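Local coordinates for protein polymeric immunoglobulin receptor (PDB 4NOF) that probably carries polymeric immunoglobulins across epithelia, its extracellular part being built from V-type immunoglobulin domains of which this is the second, at residues A[12-17]-A[109-114]; A[18-23]-A[77-82]; A[36-41]-A[89-94]. All coordinates share one frame; numbering follows the deposited sequence. Where two conformers were deposited one is given.

Interaction 1 (A[12-17]-A[109-114])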
loop_
_atom_site.group_PDB
_atom_site.type_symbol
_atom_site.label_atom_id
_atom_site.label_comp_id
_atom_site.label_asym_id
_atom_site.label_seq_id
_atom_site.Cartn_x
_atom_site.Cartn_y
_atom_site.Cartn_z
ATOM N N VAL A 12 3.381 10.790 0.099
ATOM C CA VAL A 12 2.007 11.216 0.266
ATOM C C VAL A 12 1.283 11.237 -1.081
ATOM O O VAL A 12 1.790 11.782 -2.062
ATOM C CB VAL A 12 1.932 12.638 0.883
ATOM C CG1 VAL A 12 0.492 13.067 1.051
ATOM C CG2 VAL A 12 2.618 12.650 2.244
ATOM N N TYR A 13 0.100 10.622 -1.114
ATOM C CA TYR A 13 -0.834 10.662 -2.225
ATOM C C TYR A 13 -2.107 11.401 -1.777
ATOM O O TYR A 13 -2.641 11.139 -0.713
ATOM C CB TYR A 13 -1.233 9.230 -2.628
ATOM C CG TYR A 13 -0.103 8.377 -3.151
ATOM C CD1 TYR A 13 0.662 7.608 -2.306
ATOM C CD2 TYR A 13 0.209 8.349 -4.508
ATOM C CE1 TYR A 13 1.677 6.812 -2.779
ATOM C CE2 TYR A 13 1.241 7.556 -4.994
ATOM C CZ TYR A 13 1.971 6.785 -4.119
ATOM O OH TYR A 13 3.007 5.994 -4.576
ATOM N N THR A 14 -2.602 12.324 -2.602
ATOM C CA THR A 14 -3.767 13.118 -2.257
ATOM C C THR A 14 -4.794 12.911 -3.376
ATOM O O THR A 14 -4.489 13.145 -4.563
ATOM C CB THR A 14 -3.391 14.625 -2.136
ATOM O OG1 THR A 14 -2.404 14.809 -1.121
ATOM C CG2 THR A 14 -4.587 15.475 -1.780
ATOM N N LYS A 15 -5.961 12.403 -3.022
ATOM C CA LYS A 15 -6.997 12.081 -3.985
ATOM C C LYS A 15 -8.378 12.510 -3.486
ATOM O O LYS A 15 -8.659 12.504 -2.296
ATOM C CB LYS A 15 -7.030 10.590 -4.254
ATOM C CG LYS A 15 -5.798 10.022 -4.941
ATOM C CD LYS A 15 -5.634 10.485 -6.385
ATOM C CE LYS A 15 -4.266 10.096 -6.916
ATOM N NZ LYS A 15 -4.075 10.508 -8.335
ATOM N N ASP A 16 -9.243 12.873 -4.416
ATOM C CA ASP A 16 -10.654 13.103 -4.084
ATOM C C ASP A 16 -11.416 11.805 -3.826
ATOM O O ASP A 16 -11.129 10.765 -4.403
ATOM C CB ASP A 16 -11.336 13.819 -5.253
ATOM C CG ASP A 16 -11.001 15.283 -5.325
ATOM O OD1 ASP A 16 -10.305 15.825 -4.422
ATOM O OD2 ASP A 16 -11.491 15.903 -6.307
ATOM N N ILE A 17 -12.399 11.878 -2.950
ATOM C CA ILE A 17 -13.264 10.759 -2.673
ATOM C C ILE A 17 -13.849 10.205 -3.979
ATOM O O ILE A 17 -14.165 10.958 -4.899
ATOM C CB ILE A 17 -14.370 11.151 -1.660
ATOM C CG1 ILE A 17 -15.131 9.918 -1.183
ATOM C CG2 ILE A 17 -15.321 12.183 -2.231
ATOM C CD1 ILE A 17 -15.872 10.177 0.106
ATOM N N GLN A 109 -4.143 10.702 1.601
ATOM C CA GLN A 109 -5.069 11.751 1.993
ATOM C C GLN A 109 -6.231 11.711 1.016
ATOM O O GLN A 109 -6.032 11.769 -0.210
ATOM C CB GLN A 109 -4.348 13.112 1.975
ATOM C CG GLN A 109 -5.297 14.278 2.258
ATOM C CD GLN A 109 -4.553 15.615 2.336
ATOM O OE1 GLN A 109 -4.342 16.285 1.322
ATOM N NE2 GLN A 109 -4.142 15.976 3.535
ATOM N N VAL A 110 -7.421 11.526 1.551
ATOM C CA VAL A 110 -8.645 11.482 0.791
ATOM C C VAL A 110 -9.456 12.735 1.126
ATOM O O VAL A 110 -9.831 12.981 2.268
ATOM C CB VAL A 110 -9.478 10.220 1.072
ATOM C CG1 VAL A 110 -10.736 10.216 0.197
ATOM C CG2 VAL A 110 -8.665 8.951 0.836
ATOM N N LEU A 111 -9.740 13.515 0.116
ATOM C CA LEU A 111 -10.508 14.749 0.315
ATOM C C LEU A 111 -11.993 14.439 0.138
ATOM O O LEU A 111 -12.414 13.933 -0.896
ATOM C CB LEU A 111 -10.045 15.812 -0.661
ATOM C CG LEU A 111 -8.734 16.537 -0.320
ATOM C CD1 LEU A 111 -7.497 15.708 -0.553
ATOM C CD2 LEU A 111 -8.660 17.807 -1.141
ATOM N N ALA A 112 -12.750 14.735 1.163
ATOM C CA ALA A 112 -14.138 14.314 1.249
ATOM C C ALA A 112 -15.030 15.489 1.649
ATOM O O ALA A 112 -14.558 16.420 2.239
ATOM C CB ALA A 112 -14.224 13.209 2.259
ATOM N N PRO A 113 -16.335 15.420 1.322
ATOM C CA PRO A 113 -17.256 16.542 1.539
ATOM C C PRO A 113 -17.379 17.026 2.968
ATOM O O PRO A 113 -17.370 16.227 3.917
ATOM C CB PRO A 113 -18.612 16.000 1.072
ATOM C CG PRO A 113 -18.330 14.816 0.232
ATOM C CD PRO A 113 -16.970 14.306 0.594
ATOM N N GLU A 114 -17.480 18.355 3.087
ATOM C CA GLU A 114 -17.725 19.052 4.348
ATOM C C GLU A 114 -19.180 18.870 4.763
ATOM O O GLU A 114 -20.059 18.775 3.899
ATOM C CB GLU A 114 -17.443 20.555 4.188
ATOM C CG GLU A 114 -16.013 20.907 3.790
ATOM C CD GLU A 114 -15.021 20.827 4.935
ATOM O OE1 GLU A 114 -15.287 20.117 5.934
ATOM O OE2 GLU A 114 -13.963 21.483 4.834
#
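I17 closes the contact at the C-terminal end of strand 12-16, where its branches lie against the chain leaving strand 109-111. Its CB sits 3.5 Å from O of L111 and also faces CG1 of V110. From there CG2 takes the place between the backbone N and the carbonyl carbon and reaches CD of P113 at 3.9 Å, the two side chains meeting at about a right angle. CG1 runs anti to the backbone N (chi1 -170°) and carries CD1 to CB of A112, 4.1 Å away. Before this apolar end, along the chain, the strands run parallel and pair through T14-Q109, K15-V110 and D16-L111. This is the parallel pairing of strands A' and G in a V-set immunoglobulin domain, where the first strand joins the edge of the second sheet. Four backbone bonds of 2.8 to 2.9 Å hold it: Q109 N to Y13 O, K15 N to Q109 O, L111 N to K15 O and I17 N to L111 O. On the face of T14, D16 and L111, the side chain of Q109 runs alongside that of T14, and T14 OG1 gives Q109 OE1 a weak bond of 3.5 Å. K15 and V110 use the other face; K15 leans away onto V21 and L83, and the Y13 hydroxyl is hydrogen-bonded to the backbone N-H of E24.

Interaction 2 (A[18-23]-A[77-82]); sequences GRNVTI and YVNISH. With NAG (2-acetamido-2-deoxy-beta-D-glucopyranose), chain C.
N79 and N20 meet through their amides, and N79 supplies the polar grip of the contact. Its ND2 donates to OD1 of N20 at 3.0 Å and to OG1 of T22 at 2.9 Å. Both acceptors lie close to the amide plane of N79, which suits one acceptor for each N-H and should fix the rotation of this group. Seen from N20 the bond is less regular: the planes of the two amides are 49° apart, and the donor stands above the N20 carbonyl plane. CG of N79 lies anti to the backbone N (chi1 -174°), which swings the amide across the side chain of T22 at about a right angle.

Backbone bonds pair V21 with I80 and I23 with V78 in both directions, the shorter ones being I80 N to V21 O and I23 N to V78 O. T22 and N79 form the non-hydrogen-bonded pair between them. One water takes the N-H of H82 and donates to O of G18, each at 2.9 Å, bridging the two segments beyond the paired strands.

Apolar contacts occupy the face of V21, I23, V78 and I80, turned to the other sheet. CG1 of V21 lies 4.2 Å from CB of I80, their side chains pointing the same way, while the CD1 methyls of I23 and I80 meet at 4.0 Å. On the face of T22 and N79, CG2 of T22 reaches CD1 of Y77 at 3.9 Å, obliquely to the ring.

The covalent bond is from ND2 of N20 to C1 of the sugar (1.4 Å). N20-V21-T22 is thus an occupied N-glycosylation sequon, beginning one residue before strand B, where that strand pairs antiparallel with strand E in a V-set immunoglobulin domain.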
loop_
_atom_site.group_PDB
_atom_site.type_symbol
_atom_site.label_atom_id
_atom_site.label_comp_id
_atom_site.label_asym_id
_atom_site.label_seq_id
_atom_site.Cartn_x
_atom_site.Cartn_y
_atom_site.Cartn_z
ATOM N N GLY A 18 -13.952 8.871 -4.040
ATOM C CA GLY A 18 -14.367 8.138 -5.240
ATOM C C GLY A 18 -13.395 7.934 -6.382
ATOM O O GLY A 18 -13.731 7.229 -7.337
ATOM N N ARG A 19 -12.219 8.558 -6.333
ATOM C CA ARG A 19 -11.195 8.385 -7.351
ATOM C C ARG A 19 -10.344 7.111 -7.024
ATOM O O ARG A 19 -10.696 6.336 -6.137
ATOM C CB ARG A 19 -10.332 9.640 -7.433
ATOM C CG ARG A 19 -11.136 10.923 -7.754
ATOM C CD ARG A 19 -11.986 10.766 -9.009
ATOM N NE ARG A 19 -12.612 12.018 -9.474
ATOM C CZ ARG A 19 -13.879 12.380 -9.247
ATOM N NH1 ARG A 19 -14.702 11.622 -8.512
ATOM N NH2 ARG A 19 -14.332 13.528 -9.751
ATOM N N ASN A 20 -9.318 6.868 -7.825
ATOM C CA ASN A 20 -8.405 5.734 -7.601
ATOM C C ASN A 20 -7.000 6.222 -7.379
ATOM O O ASN A 20 -6.644 7.325 -7.777
ATOM C CB ASN A 20 -8.464 4.716 -8.746
ATOM C CG ASN A 20 -7.670 5.141 -9.972
ATOM O OD1 ASN A 20 -6.445 4.952 -10.061
ATOM N ND2 ASN A 20 -8.382 5.731 -10.936
ATOM N N VAL A 21 -6.199 5.414 -6.695
ATOM C CA VAL A 21 -4.804 5.712 -6.480
ATOM C C VAL A 21 -3.990 4.485 -6.812
ATOM O O VAL A 21 -4.404 3.362 -6.502
ATOM C CB VAL A 21 -4.510 6.181 -5.030
ATOM C CG1 VAL A 21 -4.851 5.120 -3.977
ATOM C CG2 VAL A 21 -3.073 6.610 -4.894
ATOM N N THR A 22 -2.842 4.705 -7.433
ATOM C CA THR A 22 -1.862 3.655 -7.634
ATOM C C THR A 22 -0.680 3.914 -6.728
ATOM O O THR A 22 0.083 4.860 -6.923
ATOM C CB THR A 22 -1.389 3.557 -9.096
ATOM O OG1 THR A 22 -2.522 3.265 -9.919
ATOM C CG2 THR A 22 -0.339 2.435 -9.229
ATOM N N ILE A 23 -0.525 3.064 -5.712
ATOM C CA ILE A 23 0.565 3.158 -4.729
ATOM C C ILE A 23 1.781 2.387 -5.256
ATOM O O ILE A 23 1.650 1.246 -5.652
ATOM C CB ILE A 23 0.124 2.555 -3.371
ATOM C CG1 ILE A 23 -1.055 3.335 -2.792
ATOM C CG2 ILE A 23 1.293 2.504 -2.380
ATOM C CD1 ILE A 23 -1.714 2.668 -1.605
ATOM N N TYR A 77 2.975 -2.591 -7.360
ATOM C CA TYR A 77 1.956 -1.565 -7.321
ATOM C C TYR A 77 0.705 -2.112 -6.695
ATOM O O TYR A 77 0.382 -3.281 -6.858
ATOM C CB TYR A 77 1.624 -1.029 -8.696
ATOM C CG TYR A 77 2.804 -0.478 -9.449
ATOM C CD1 TYR A 77 3.214 0.848 -9.266
ATOM C CD2 TYR A 77 3.554 -1.296 -10.279
ATOM C CE1 TYR A 77 4.320 1.359 -9.962
ATOM C CE2 TYR A 77 4.673 -0.786 -10.970
ATOM C CZ TYR A 77 5.036 0.527 -10.812
ATOM O OH TYR A 77 6.151 1.020 -11.503
ATOM N N VAL A 78 0.017 -1.249 -5.949
ATOM C CA VAL A 78 -1.341 -1.539 -5.506
ATOM C C VAL A 78 -2.285 -0.433 -5.928
ATOM O O VAL A 78 -2.099 0.726 -5.556
ATOM C CB VAL A 78 -1.426 -1.732 -3.977
ATOM C CG1 VAL A 78 -2.854 -2.022 -3.572
ATOM C CG2 VAL A 78 -0.501 -2.867 -3.543
ATOM N N ASN A 79 -3.262 -0.772 -6.763
ATOM C CA ASN A 79 -4.270 0.189 -7.129
ATOM C C ASN A 79 -5.418 0.028 -6.195
ATOM O O ASN A 79 -5.877 -1.077 -5.986
ATOM C CB ASN A 79 -4.755 0.031 -8.576
ATOM C CG ASN A 79 -5.705 1.161 -8.978
ATOM O OD1 ASN A 79 -6.901 0.984 -8.923
ATOM N ND2 ASN A 79 -5.169 2.333 -9.280
ATOM N N ILE A 80 -5.881 1.128 -5.615
ATOM C CA ILE A 80 -7.107 1.113 -4.846
ATOM C C ILE A 80 -8.101 2.046 -5.490
ATOM O O ILE A 80 -7.823 3.235 -5.656
ATOM C CB ILE A 80 -6.897 1.518 -3.363
ATOM C CG1 ILE A 80 -5.851 0.633 -2.684
ATOM C CG2 ILE A 80 -8.198 1.429 -2.590
ATOM C CD1 ILE A 80 -5.370 1.184 -1.386
ATOM N N SER A 81 -9.241 1.492 -5.869
ATOM C CA SER A 81 -10.289 2.289 -6.526
ATOM C C SER A 81 -11.451 2.645 -5.587
ATOM O O SER A 81 -11.577 2.118 -4.496
ATOM C CB SER A 81 -10.809 1.536 -7.736
ATOM O OG SER A 81 -11.405 0.323 -7.356
ATOM N N HIS A 82 -12.315 3.543 -6.052
ATOM C CA HIS A 82 -13.501 3.947 -5.303
ATOM C C HIS A 82 -13.145 4.373 -3.887
ATOM O O HIS A 82 -13.723 3.918 -2.908
ATOM C CB HIS A 82 -14.525 2.798 -5.283
ATOM C CG HIS A 82 -14.970 2.384 -6.653
ATOM N ND1 HIS A 82 -14.723 1.132 -7.174
ATOM C CD2 HIS A 82 -15.588 3.083 -7.636
ATOM C CE1 HIS A 82 -15.195 1.068 -8.409
ATOM N NE2 HIS A 82 -15.721 2.240 -8.715
HETATM C C1 NAG C . -7.823 6.218 -12.182
HETATM C C2 NAG C . -8.817 6.243 -13.336
HETATM C C3 NAG C . -8.142 6.777 -14.595
HETATM C C4 NAG C . -7.471 8.119 -14.326
HETATM C C5 NAG C . -6.546 8.000 -13.116
HETATM C C6 NAG C . -5.930 9.335 -12.717
HETATM C C7 NAG C . -10.565 4.527 -13.119
HETATM C C8 NAG C . -11.023 3.132 -13.452
HETATM N N2 NAG C . -9.375 4.923 -13.581
HETATM O O3 NAG C . -9.108 6.928 -15.611
HETATM O O4 NAG C . -6.742 8.515 -15.474
HETATM O O5 NAG C . -7.284 7.519 -12.013
HETATM O O6 NAG C . -4.733 9.091 -12.013
HETATM O O7 NAG C . -11.295 5.242 -12.446
HETATM O O HOH W 1 -12.457 4.885 -8.566
#

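Interaction 3 (A[36-41]-A[89-94])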
loop_
_atom_site.group_PDB
_atom_site.type_symbol
_atom_site.label_atom_id
_atom_site.label_comp_id
_atom_site.label_asym_id
_atom_site.label_seq_id
_atom_site.Cartn_x
_atom_site.Cartn_y
_atom_site.Cartn_z
ATOM N N LYS A 36 4.743 -10.019 -1.262
ATOM C CA LYS A 36 4.561 -8.588 -1.422
ATOM C C LYS A 36 3.244 -8.247 -0.783
ATOM O O LYS A 36 2.287 -8.946 -0.994
ATOM C CB LYS A 36 4.486 -8.161 -2.889
ATOM C CG LYS A 36 5.609 -8.637 -3.841
ATOM C CD LYS A 36 6.972 -8.284 -3.378
ATOM C CE LYS A 36 8.015 -8.616 -4.486
ATOM N NZ LYS A 36 8.006 -10.046 -4.930
ATOM N N SER A 37 3.198 -7.169 -0.001
ATOM C CA SER A 37 1.968 -6.854 0.732
ATOM C C SER A 37 1.827 -5.355 0.912
ATOM O O SER A 37 2.810 -4.609 0.894
ATOM C CB SER A 37 1.957 -7.537 2.107
ATOM O OG SER A 37 2.942 -7.043 2.995
ATOM N N LEU A 38 0.579 -4.936 1.104
ATOM C CA LEU A 38 0.271 -3.604 1.611
ATOM C C LEU A 38 -0.576 -3.766 2.858
ATOM O O LEU A 38 -1.532 -4.562 2.870
ATOM C CB LEU A 38 -0.500 -2.785 0.566
ATOM C CG LEU A 38 -0.811 -1.312 0.885
ATOM C CD1 LEU A 38 0.461 -0.484 0.885
ATOM C CD2 LEU A 38 -1.842 -0.742 -0.084
ATOM N N CYS A 39 -0.224 -3.026 3.908
ATOM C CA CYS A 39 -1.042 -2.993 5.110
ATOM C C CYS A 39 -1.329 -1.557 5.546
ATOM O O CYS A 39 -0.635 -0.616 5.147
ATOM C CB CYS A 39 -0.384 -3.769 6.246
ATOM S SG CYS A 39 1.179 -3.122 6.856
ATOM N N LYS A 40 -2.380 -1.412 6.350
ATOM C CA LYS A 40 -2.841 -0.100 6.799
ATOM C C LYS A 40 -2.518 0.033 8.271
ATOM O O LYS A 40 -2.843 -0.843 9.071
ATOM C CB LYS A 40 -4.343 0.077 6.568
ATOM C CG LYS A 40 -4.816 1.515 6.833
ATOM C CD LYS A 40 -6.239 1.752 6.412
ATOM C CE LYS A 40 -6.651 3.232 6.350
ATOM N NZ LYS A 40 -6.553 3.898 7.636
ATOM N N LYS A 41 -1.898 1.126 8.649
ATOM C CA LYS A 41 -1.591 1.343 10.067
ATOM C C LYS A 41 -2.786 1.647 10.976
ATOM O O LYS A 41 -3.705 2.415 10.638
ATOM C CB LYS A 41 -0.603 2.471 10.218
ATOM C CG LYS A 41 0.773 2.130 9.707
ATOM C CD LYS A 41 1.858 2.709 10.593
ATOM C CE LYS A 41 2.919 3.388 9.743
ATOM N NZ LYS A 41 4.148 3.759 10.488
ATOM N N GLY A 89 -5.132 7.527 5.463
ATOM C CA GLY A 89 -4.218 7.272 6.557
ATOM C C GLY A 89 -2.917 6.654 6.070
ATOM O O GLY A 89 -2.617 6.636 4.866
ATOM N N LEU A 90 -2.154 6.149 7.035
ATOM C CA LEU A 90 -0.836 5.573 6.757
ATOM C C LEU A 90 -0.935 4.114 6.376
ATOM O O LEU A 90 -1.729 3.369 6.954
ATOM C CB LEU A 90 0.077 5.662 7.990
ATOM C CG LEU A 90 0.527 7.093 8.342
ATOM C CD1 LEU A 90 1.136 7.125 9.749
ATOM C CD2 LEU A 90 1.466 7.659 7.293
ATOM N N TYR A 91 -0.094 3.735 5.406
ATOM C CA TYR A 91 0.063 2.371 4.931
ATOM C C TYR A 91 1.554 2.047 4.867
ATOM O O TYR A 91 2.423 2.920 4.853
ATOM C CB TYR A 91 -0.516 2.208 3.533
ATOM C CG TYR A 91 -2.014 2.382 3.383
ATOM C CD1 TYR A 91 -2.623 3.642 3.426
ATOM C CD2 TYR A 91 -2.826 1.279 3.096
ATOM C CE1 TYR A 91 -3.970 3.767 3.246
ATOM C CE2 TYR A 91 -4.180 1.418 2.886
ATOM C CZ TYR A 91 -4.759 2.659 2.981
ATOM O OH TYR A 91 -6.145 2.778 2.765
ATOM N N ILE A 92 1.847 0.761 4.833
ATOM C CA ILE A 92 3.207 0.260 4.665
ATOM C C ILE A 92 3.215 -0.769 3.545
ATOM O O ILE A 92 2.433 -1.747 3.581
ATOM C CB ILE A 92 3.798 -0.366 5.963
ATOM C CG1 ILE A 92 3.855 0.648 7.100
ATOM C CG2 ILE A 92 5.196 -0.851 5.687
ATOM C CD1 ILE A 92 4.269 0.028 8.438
ATOM N N CYS A 93 4.065 -0.522 2.556
ATOM C CA CYS A 93 4.432 -1.522 1.521
ATOM C C CYS A 93 5.470 -2.414 2.111
ATOM O O CYS A 93 6.412 -1.907 2.755
ATOM C CB CYS A 93 5.147 -0.877 0.360
ATOM S SG CYS A 93 4.235 0.321 -0.583
ATOM N N GLN A 94 5.365 -3.712 1.864
ATOM C CA GLN A 94 6.437 -4.618 2.302
ATOM C C GLN A 94 6.743 -5.645 1.243
ATOM O O GLN A 94 5.834 -6.234 0.633
ATOM C CB GLN A 94 6.054 -5.313 3.595
ATOM C CG GLN A 94 7.197 -6.084 4.251
ATOM C CD GLN A 94 6.875 -6.549 5.667
ATOM O OE1 GLN A 94 6.597 -5.743 6.541
ATOM N NE2 GLN A 94 6.943 -7.852 5.903
HETATM O O HOH W 2 2.761 -4.585 4.282
HETATM O O HOH W 3 -3.751 4.372 8.774
#
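K40 lays its aliphatic chain over one face of the Y91 ring. CG stands 4.1 Å from the ring centroid, 14° off the normal, a CH-pi contact. Because CG is anti to the backbone N (chi1 -171°) and the next bonds are extended, the chain crosses the ring obliquely until CE lies 3.6 Å from the tyrosine OH. A bend at the last torsion then turns NZ off the ring, toward O of A88 and a water. That water also donates to O of K41 (2.7 Å) and O of L90 (2.9 Å), tying the strand ends together.

L38 approaches the same tyrosine from a different direction: its CD2 is 3.9 Å from CD2 of the ring, oblique to the plane, while its CD1 branch leans on SG of C93 at 4.1 Å. The Y91 hydroxyl bonds to O of D87 four residues earlier, the tyrosine corner of immunoglobulin domains, and also to the hydroxyl of Y60.

On the face of S37, C39, I92 and Q94, OG of S37 faces CB of Q94 and is linked through a water to O of I92, and SG of C39 lies by CB of I92. At the strand end the bent chain of K41 brings CE alongside CD1 of I92, 3.8 Å away, and CB of L90 packs against CB of K41.

S37-Q94 and C39-I92 are antiparallel hydrogen-bonded pairs, each with two N-H...O bonds, and K41 N adds a bond to L90 O. The pairing is that of strands C and F in a V-set domain. C93 is joined to C25 of the other sheet, and C39 to C46 on the neighbouring strand. Two hydrogen bonds to the hydroxyl of the buried Y91 and the lysine chain on its face should fix the ring's position, while NZ of K40 probably keeps its charge beside the A88 carbonyl and water.

Overall arrangement
Interactions 1 and 3 belong to one sheet, where strands 102-111 and 89-95 are neighbours; their centres are 18 Å apart. Interaction 2 lies in the other sheet and touches both. Against interaction 3 it forms the sandwich core: CD1 of I23 meets CD2 of L38 at 3.7 Å, and CG2 of I23 lies 4.1 Å from SG of C93, beside the disulfide that joins the sheets. Toward interaction 1, CD2 of Y13 packs on CG2 of V21 at 3.7 Å, and CD of K15 comes within 3.6 Å of O of N20. K15 also lies about 4 Å from a bound sugar at its nearest atoms, so the carbohydrate sits near the meeting of interactions 1 and 2.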